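Local atomic coordinates of Myo-inositol phosphohydrolase (Mitsuokella multacida, PDB entry 4WU3), a protein that probably removes phosphate groups from phytate and other myo-inositol polyphosphates, as a phosphatase resembling the protein tyrosine phosphatases. Residues A[418-431]-A[484-496]. The protein carries 2 engineered substitutions. Numbering follows the deposited sequence.
Sequences IMDLRQETHGVFNG and PVKIESVMTEQQL
The carboxamide of Asn430 docks on the backbone of residues 486-489 with both of its polar atoms. CG lies beside the backbone N (chi1 -57°), which brings OD1 2.7 Å from Glu488 N, in the carbonyl plane on a lone pair, and 2.9 Å from Ser489 N, nearly in line with the CG-OD1 bond. On the other branch ND2 donates, close to the amide plane, to Lys486 O at 3.0 Å. Three bonds thus fix the rotation of the amide, while Asn430 N reaches Ser489 O. An alanine here would probably leave the N-H groups of Glu488 and Ser489 without their shared acceptor and set this turn free to shift. Two residues back, Val428 and Met491 form an antiparallel hydrogen-bonded pair, Val428 N to Met491 O at 2.9 Å, which adds the short edge strand 490-491 to strand 426-429 in a mixed sheet of the PTP-like phytase fold. Phe429 and Val490, the non-hydrogen-bonded pair between these and Asn430, lie side by side on the sheet face away from Val428 and Met491; Ile487 CG2 sits over the Phe429 ring, 20° off its normal. Beyond the strand Thr492 and Gln495 form a capping box, and the side chain of Glu493, the first helical residue, reaches across to strand 416-422 of the separate five-stranded sheet. Its CB lies 3.9 Å from His426 CE1, CG stands anti to the backbone N (chi1 171°), the extended chain carries CD to the same CE1, OE1 meets that carbon near the ring plane, and OE2 packs on Ile418 CG2 and Asp420 CB while bonding His539 NE2. Asp420 OD2, engaged by Tyr504 and by His426 NE2 at 2.7 Å, lies 4.1 Å from Glu493 OE2. Water 1 joins His426 O to Glu493 N.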
loop_
_atom_site.group_PDB
_atom_site.type_symbol
_atom_site.label_atom_id
_atom_site.label_comp_id
_atom_site.label_asym_id
_atom_site.label_seq_id
_atom_site.Cartn_x
_atom_site.Cartn_y
_atom_site.Cartn_z
ATOM N N ILE A 418 38.957 7.307 -30.563
ATOM C CA ILE A 418 37.581 7.604 -30.189
ATOM C C ILE A 418 37.267 6.741 -28.965
ATOM O O ILE A 418 37.330 5.508 -29.031
ATOM C CB ILE A 418 36.597 7.280 -31.334
ATOM C CG1 ILE A 418 36.878 8.164 -32.563
ATOM C CG2 ILE A 418 35.158 7.432 -30.874
ATOM C CD1 ILE A 418 36.857 9.660 -32.307
ATOM N N MET A 419 36.976 7.404 -27.849
ATOM C CA MET A 419 36.655 6.722 -26.605
ATOM C C MET A 419 35.139 6.712 -26.416
ATOM O O MET A 419 34.548 7.685 -25.951
ATOM C CB MET A 419 37.336 7.408 -25.420
ATOM C CG MET A 419 38.838 7.624 -25.574
ATOM S SD MET A 419 39.815 6.103 -25.655
ATOM C CE MET A 419 39.575 5.416 -24.015
ATOM N N ASP A 420 34.513 5.610 -26.812
ATOM C CA ASP A 420 33.069 5.464 -26.732
ATOM C C ASP A 420 32.728 5.006 -25.316
ATOM O O ASP A 420 33.088 3.905 -24.915
ATOM C CB ASP A 420 32.613 4.454 -27.785
ATOM C CG ASP A 420 31.142 4.075 -27.671
ATOM O OD1 ASP A 420 30.384 4.728 -26.929
ATOM O OD2 ASP A 420 30.746 3.093 -28.336
ATOM N N LEU A 421 32.037 5.853 -24.558
ATOM C CA LEU A 421 31.786 5.584 -23.151
ATOM C C LEU A 421 30.395 5.032 -22.875
ATOM O O LEU A 421 29.939 5.063 -21.739
ATOM C CB LEU A 421 31.953 6.871 -22.350
ATOM C CG LEU A 421 33.286 7.606 -22.490
ATOM C CD1 LEU A 421 33.183 9.001 -21.902
ATOM C CD2 LEU A 421 34.395 6.806 -21.820
ATOM N N ARG A 422 29.724 4.514 -23.894
ATOM C CA ARG A 422 28.309 4.165 -23.777
ATOM C C ARG A 422 28.028 2.703 -23.417
ATOM O O ARG A 422 28.355 1.790 -24.181
ATOM C CB ARG A 422 27.611 4.490 -25.086
ATOM C CG ARG A 422 27.749 5.937 -25.515
ATOM C CD ARG A 422 26.943 6.177 -26.778
ATOM N NE ARG A 422 25.506 6.142 -26.526
ATOM C CZ ARG A 422 24.583 6.352 -27.456
ATOM N NH1 ARG A 422 24.938 6.602 -28.714
ATOM N NH2 ARG A 422 23.299 6.317 -27.126
ATOM N N GLN A 423 27.392 2.483 -22.267
ATOM C CA GLN A 423 27.008 1.124 -21.887
ATOM C C GLN A 423 25.868 0.638 -22.765
ATOM O O GLN A 423 25.811 -0.529 -23.147
ATOM C CB GLN A 423 26.570 1.038 -20.427
ATOM C CG GLN A 423 26.207 -0.392 -20.044
ATOM C CD GLN A 423 25.760 -0.553 -18.607
ATOM O OE1 GLN A 423 24.820 0.111 -18.147
ATOM N NE2 GLN A 423 26.409 -1.472 -17.892
ATOM N N GLU A 424 24.956 1.553 -23.076
ATOM C CA GLU A 424 23.777 1.230 -23.860
ATOM C C GLU A 424 24.187 0.795 -25.266
ATOM O O GLU A 424 25.201 1.264 -25.810
ATOM C CB GLU A 424 22.827 2.433 -23.926
ATOM C CG GLU A 424 23.382 3.654 -24.650
ATOM C CD GLU A 424 24.024 4.676 -23.723
ATOM O OE1 GLU A 424 24.415 4.314 -22.598
ATOM O OE2 GLU A 424 24.142 5.849 -24.124
ATOM N N THR A 425 23.400 -0.102 -25.839
ATOM C CA THR A 425 23.637 -0.605 -27.193
ATOM C C THR A 425 23.342 0.481 -28.233
ATOM O O THR A 425 22.294 1.105 -28.189
ATOM C CB THR A 425 22.750 -1.835 -27.477
ATOM O OG1 THR A 425 23.343 -2.992 -26.889
ATOM C CG2 THR A 425 22.587 -2.064 -28.973
ATOM N N HIS A 426 24.278 0.711 -29.149
ATOM C CA HIS A 426 24.105 1.715 -30.202
ATOM C C HIS A 426 24.897 1.329 -31.439
ATOM O O HIS A 426 25.732 0.416 -31.400
ATOM C CB HIS A 426 24.558 3.100 -29.745
ATOM C CG HIS A 426 26.037 3.212 -29.557
ATOM N ND1 HIS A 426 26.834 4.007 -30.355
ATOM C CD2 HIS A 426 26.868 2.610 -28.672
ATOM C CE1 HIS A 426 28.092 3.901 -29.958
ATOM N NE2 HIS A 426 28.141 3.055 -28.942
ATOM N N GLY A 427 24.633 2.052 -32.528
ATOM C CA GLY A 427 25.307 1.823 -33.795
ATOM C C GLY A 427 24.905 2.847 -34.826
ATOM O O GLY A 427 24.526 3.962 -34.483
ATOM N N VAL A 428 24.985 2.459 -36.091
ATOM C CA VAL A 428 24.674 3.358 -37.200
ATOM C C VAL A 428 23.713 2.687 -38.174
ATOM O O VAL A 428 24.001 1.609 -38.697
ATOM C CB VAL A 428 25.958 3.769 -37.959
ATOM C CG1 VAL A 428 25.654 4.827 -39.010
ATOM C CG2 VAL A 428 26.995 4.294 -36.985
ATOM N N PHE A 429 22.567 3.329 -38.393
ATOM C CA PHE A 429 21.583 2.906 -39.397
ATOM C C PHE A 429 21.523 3.942 -40.504
ATOM O O PHE A 429 21.169 5.090 -40.234
ATOM C CB PHE A 429 20.179 2.828 -38.797
ATOM C CG PHE A 429 19.972 1.683 -37.854
ATOM C CD1 PHE A 429 20.922 0.686 -37.717
ATOM C CD2 PHE A 429 18.803 1.594 -37.125
ATOM C CE1 PHE A 429 20.720 -0.376 -36.858
ATOM C CE2 PHE A 429 18.588 0.535 -36.263
ATOM C CZ PHE A 429 19.550 -0.449 -36.126
ATOM N N ASN A 430 21.835 3.545 -41.740
ATOM C CA ASN A 430 21.781 4.474 -42.893
ATOM C C ASN A 430 22.561 5.766 -42.675
ATOM O O ASN A 430 22.180 6.817 -43.192
ATOM C CB ASN A 430 20.338 4.871 -43.225
ATOM C CG ASN A 430 19.444 3.685 -43.517
ATOM O OD1 ASN A 430 19.901 2.622 -43.922
ATOM N ND2 ASN A 430 18.146 3.875 -43.323
ATOM N N GLY A 431 23.638 5.698 -41.904
ATOM C CA GLY A 431 24.450 6.879 -41.640
ATOM C C GLY A 431 24.066 7.609 -40.368
ATOM O O GLY A 431 24.821 8.468 -39.889
ATOM N N PRO A 484 7.816 4.143 -39.543
ATOM C CA PRO A 484 8.817 3.163 -39.875
ATOM C C PRO A 484 9.737 3.735 -40.944
ATOM O O PRO A 484 9.332 4.609 -41.709
ATOM C CB PRO A 484 8.002 1.978 -40.410
ATOM C CG PRO A 484 6.570 2.291 -40.115
ATOM C CD PRO A 484 6.476 3.775 -40.008
ATOM N N VAL A 485 10.982 3.280 -40.956
ATOM C CA VAL A 485 11.897 3.619 -42.025
ATOM C C VAL A 485 12.663 2.359 -42.367
ATOM O O VAL A 485 12.897 1.510 -41.507
ATOM C CB VAL A 485 12.855 4.767 -41.641
ATOM C CG1 VAL A 485 12.060 6.027 -41.313
ATOM C CG2 VAL A 485 13.754 4.362 -40.479
ATOM N N LYS A 486 13.020 2.222 -43.636
ATOM C CA LYS A 486 13.692 1.028 -44.111
ATOM C C LYS A 486 15.171 1.108 -43.748
ATOM O O LYS A 486 15.843 2.080 -44.076
ATOM C CB LYS A 486 13.524 0.916 -45.629
ATOM C CG LYS A 486 14.061 -0.369 -46.228
ATOM C CD LYS A 486 13.206 -1.559 -45.834
ATOM C CE LYS A 486 13.685 -2.825 -46.517
ATOM N NZ LYS A 486 13.751 -2.641 -47.997
ATOM N N ILE A 487 15.677 0.084 -43.076
ATOM C CA ILE A 487 17.072 0.072 -42.660
ATOM C C ILE A 487 17.915 -0.564 -43.755
ATOM O O ILE A 487 17.898 -1.782 -43.916
ATOM C CB ILE A 487 17.266 -0.698 -41.337
ATOM C CG1 ILE A 487 16.353 -0.135 -40.245
ATOM C CG2 ILE A 487 18.718 -0.626 -40.892
ATOM C CD1 ILE A 487 16.393 1.376 -40.134
ATOM N N GLU A 488 18.641 0.265 -44.505
ATOM C CA GLU A 488 19.427 -0.208 -45.650
ATOM C C GLU A 488 20.855 -0.577 -45.246
ATOM O O GLU A 488 21.336 -1.647 -45.601
ATOM C CB GLU A 488 19.452 0.841 -46.769
ATOM C CG GLU A 488 18.085 1.225 -47.321
ATOM C CD GLU A 488 17.534 0.243 -48.349
ATOM O OE1 GLU A 488 18.200 -0.772 -48.641
ATOM O OE2 GLU A 488 16.424 0.495 -48.872
ATOM N N SER A 489 21.535 0.300 -44.510
ATOM C CA SER A 489 22.890 -0.011 -44.049
ATOM C C SER A 489 23.026 0.002 -42.524
ATOM O O SER A 489 22.413 0.819 -41.825
ATOM C CB SER A 489 23.902 0.950 -44.669
ATOM O OG SER A 489 23.752 2.252 -44.142
ATOM N N VAL A 490 23.860 -0.903 -42.026
ATOM C CA VAL A 490 24.062 -1.070 -40.595
ATOM C C VAL A 490 25.535 -1.316 -40.243
ATOM O O VAL A 490 26.125 -2.290 -40.704
ATOM C CB VAL A 490 23.232 -2.251 -40.073
ATOM C CG1 VAL A 490 23.507 -2.482 -38.595
ATOM C CG2 VAL A 490 21.753 -1.990 -40.305
ATOM N N MET A 491 26.113 -0.415 -39.439
ATOM C CA MET A 491 27.487 -0.535 -38.921
ATOM C C MET A 491 27.486 -0.408 -37.394
ATOM O O MET A 491 26.559 0.174 -36.815
ATOM C CB MET A 491 28.387 0.587 -39.461
ATOM C CG MET A 491 28.539 0.673 -40.969
ATOM S SD MET A 491 29.684 2.000 -41.350
ATOM C CE MET A 491 28.557 3.394 -41.470
ATOM N N THR A 492 28.519 -0.949 -36.749
ATOM C CA THR A 492 28.846 -0.554 -35.384
ATOM C C THR A 492 29.619 0.746 -35.497
ATOM O O THR A 492 30.091 1.098 -36.586
ATOM C CB THR A 492 29.720 -1.583 -34.630
ATOM O OG1 THR A 492 30.987 -1.740 -35.282
ATOM C CG2 THR A 492 29.039 -2.913 -34.565
ATOM N N GLU A 493 29.743 1.467 -34.387
ATOM C CA GLU A 493 30.529 2.701 -34.387
ATOM C C GLU A 493 31.997 2.383 -34.626
ATOM O O GLU A 493 32.716 3.144 -35.282
ATOM C CB GLU A 493 30.383 3.455 -33.068
ATOM C CG GLU A 493 31.344 4.624 -32.950
ATOM C CD GLU A 493 30.984 5.583 -31.827
ATOM O OE1 GLU A 493 29.792 5.966 -31.715
ATOM O OE2 GLU A 493 31.906 5.974 -31.073
ATOM N N GLN A 494 32.440 1.260 -34.076
ATOM C CA GLN A 494 33.817 0.840 -34.249
ATOM C C GLN A 494 34.151 0.673 -35.723
ATOM O O GLN A 494 35.172 1.185 -36.182
ATOM C CB GLN A 494 34.084 -0.465 -33.522
ATOM C CG GLN A 494 35.398 -1.091 -33.937
ATOM C CD GLN A 494 35.883 -2.105 -32.939
ATOM O OE1 GLN A 494 35.091 -2.758 -32.262
ATOM N NE2 GLN A 494 37.194 -2.242 -32.838
ATOM N N GLN A 495 33.289 -0.045 -36.448
ATOM C CA GLN A 495 33.449 -0.223 -37.889
ATOM C C GLN A 495 33.511 1.111 -38.580
ATOM O O GLN A 495 34.402 1.344 -39.386
ATOM C CB GLN A 495 32.298 -1.037 -38.475
ATOM C CG GLN A 495 32.373 -2.514 -38.151
ATOM C CD GLN A 495 31.157 -3.286 -38.616
ATOM O OE1 GLN A 495 30.014 -2.844 -38.467
ATOM N NE2 GLN A 495 31.397 -4.452 -39.192
ATOM N N LEU A 496 32.571 1.999 -38.264
ATOM C CA LEU A 496 32.597 3.351 -38.823
ATOM C C LEU A 496 33.911 4.086 -38.522
ATOM O O LEU A 496 34.510 4.685 -39.415
ATOM C CB LEU A 496 31.421 4.181 -38.295
ATOM C CG LEU A 496 31.385 5.635 -38.799
ATOM C CD1 LEU A 496 31.299 5.672 -40.320
ATOM C CD2 LEU A 496 30.220 6.391 -38.169
HETATM O O HOH W 1 28.262 0.448 -32.239
HETATM O O HOH W 2 24.900 2.992 -41.622
#